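Local coordinates for protein sugar ABC transporter (Agrobacterium radiobacter, PDB 4RXT) that probably serves as the sugar-binding component of an ABC transporter, holding an arabinose in the cleft between its two lobes, at residues 4-10 and 34-40. Residues are numbered along the deposited sequence; the frame is centred on the assembly and turned at random.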
# COMPACT_ATOMS: atom_id res chain seq x y z
N GLU A 4 27.11 16.59 6.85
CA GLU A 4 26.22 15.76 6.06
C GLU A 4 24.89 15.80 6.75
O GLU A 4 24.81 15.62 7.95
CB GLU A 4 26.81 14.36 5.91
CG GLU A 4 25.85 13.21 6.02
CD GLU A 4 26.54 11.87 5.98
OE1 GLU A 4 27.05 11.48 4.90
OE2 GLU A 4 26.58 11.23 7.06
N VAL A 5 23.89 16.17 5.98
CA VAL A 5 22.57 16.38 6.52
C VAL A 5 21.91 15.07 6.88
O VAL A 5 22.32 13.98 6.44
CB VAL A 5 21.67 17.26 5.61
CG1 VAL A 5 22.32 18.62 5.37
CG2 VAL A 5 21.33 16.54 4.33
N THR A 6 20.95 15.19 7.78
CA THR A 6 20.11 14.09 8.24
C THR A 6 18.69 14.24 7.70
O THR A 6 18.06 15.29 7.84
CB THR A 6 20.09 13.98 9.79
OG1 THR A 6 21.43 13.83 10.29
CG2 THR A 6 19.23 12.82 10.23
N ILE A 7 18.21 13.18 7.06
CA ILE A 7 16.84 13.10 6.53
C ILE A 7 16.24 11.75 6.97
O ILE A 7 16.45 10.74 6.30
CB ILE A 7 16.80 13.30 4.99
CG1 ILE A 7 17.44 14.63 4.62
CG2 ILE A 7 15.35 13.22 4.51
CD1 ILE A 7 17.53 14.91 3.14
N PRO A 8 15.55 11.74 8.12
CA PRO A 8 14.85 10.55 8.53
C PRO A 8 13.72 10.16 7.58
O PRO A 8 13.10 11.03 6.95
CB PRO A 8 14.25 10.92 9.89
CG PRO A 8 14.96 12.15 10.31
CD PRO A 8 15.32 12.84 9.05
N ILE A 9 13.47 8.87 7.53
CA ILE A 9 12.27 8.33 6.87
C ILE A 9 11.45 7.60 7.93
O ILE A 9 11.99 6.79 8.72
CB ILE A 9 12.60 7.39 5.68
CG1 ILE A 9 11.30 6.99 4.96
CG2 ILE A 9 13.51 6.20 6.08
CD1 ILE A 9 11.53 6.48 3.54
N ILE A 10 10.16 7.91 7.94
CA ILE A 10 9.22 7.36 8.91
C ILE A 10 8.19 6.58 8.13
O ILE A 10 7.39 7.13 7.39
CB ILE A 10 8.51 8.47 9.73
CG1 ILE A 10 9.55 9.36 10.42
CG2 ILE A 10 7.54 7.86 10.75
CD1 ILE A 10 8.98 10.62 11.03
N GLY A 34 25.05 10.72 -0.05
CA GLY A 34 25.74 11.22 1.13
C GLY A 34 24.84 11.94 2.12
O GLY A 34 25.12 13.07 2.53
N VAL A 35 23.79 11.23 2.52
CA VAL A 35 22.82 11.72 3.50
C VAL A 35 22.68 10.64 4.58
O VAL A 35 22.63 9.45 4.27
CB VAL A 35 21.45 11.98 2.83
CG1 VAL A 35 20.39 12.42 3.85
CG2 VAL A 35 21.57 13.07 1.77
N LYS A 36 22.64 11.05 5.83
CA LYS A 36 22.34 10.13 6.94
C LYS A 36 20.81 9.93 6.94
O LYS A 36 20.03 10.90 6.97
CB LYS A 36 22.80 10.74 8.29
CG LYS A 36 22.49 9.94 9.58
CD LYS A 36 22.34 10.81 10.85
CE LYS A 36 21.98 9.98 12.06
NZ LYS A 36 21.96 10.76 13.34
N VAL A 37 20.35 8.68 6.86
CA VAL A 37 18.92 8.36 6.79
C VAL A 37 18.53 7.40 7.93
O VAL A 37 18.51 6.17 7.76
CB VAL A 37 18.53 7.79 5.41
CG1 VAL A 37 17.06 7.45 5.37
CG2 VAL A 37 18.88 8.77 4.29
N PRO A 38 18.19 7.97 9.09
CA PRO A 38 17.60 7.15 10.12
C PRO A 38 16.32 6.51 9.65
O PRO A 38 15.52 7.14 8.99
CB PRO A 38 17.32 8.14 11.28
CG PRO A 38 18.16 9.35 10.99
CD PRO A 38 18.35 9.38 9.51
N GLU A 39 16.14 5.25 9.99
CA GLU A 39 15.00 4.45 9.54
C GLU A 39 14.06 4.28 10.73
O GLU A 39 14.32 3.51 11.65
CB GLU A 39 15.51 3.11 9.02
CG GLU A 39 16.42 3.25 7.81
CD GLU A 39 17.00 1.95 7.27
OE1 GLU A 39 16.44 0.86 7.54
OE2 GLU A 39 17.99 2.01 6.51
N LEU A 40 12.97 5.02 10.66
CA LEU A 40 12.05 5.22 11.78
C LEU A 40 10.68 4.66 11.50
O LEU A 40 10.28 4.50 10.33
CB LEU A 40 11.92 6.71 12.12
CG LEU A 40 13.22 7.49 12.38
CD1 LEU A 40 12.89 8.93 12.74
CD2 LEU A 40 14.09 6.83 13.45
O HOH W 1 24.43 15.87 3.15
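Thr-6 and Lys-36 lie side by side with their side chains pointing the same way, and the lysine methylene CD comes within 3.2 Å of Thr-6 OG1. Lys-36 reaches along the threonine because its chain is extended, with CG anti to the backbone N (chi1 176°). The side chains of Thr-6 and Pro-38 cross at about a right angle, with methyl CG2 3.6 Å from Pro-38 CD. Further along this side, Leu-40 lays CD1 against Pro-8 CB (3.7 Å) and crosses Ile-10 obliquely, its CB against CG1. On the opposite side of the paired chains, Val-35 CG1 sits 3.8 Å from Ile-7 CG1, and Val-37 CG1 meets Ile-9 CG2. Parallel backbones bring these groups together: Lys-36 N donates to Val-5 O, Ile-7 N to Lys-36 O (2.9 Å, nearly straight), Ile-9 N to Pro-38 O, and Leu-40 N to Ile-9 O (2.8 Å). Ile-7 O, buried here without a hydrogen-bond partner, has the CA-H of Val-37 pointing at it and the Val-37 methyls beside it. At the start, a water links Val-5 N to Gly-34 O. The two segments run into strands 9-11 and 39-41 of a right-handed beta-alpha-beta unit, 39-41 at the sheet edge. Helix 17-33 joins them and covers Ile-9 and Glu-39, which salt-bridges Arg-27; helix 249-264 packs on Val-35 and Val-37, helix 48-60 on Ile-10 and Leu-40, and strand 66-68 continues the sheet beyond 9-11.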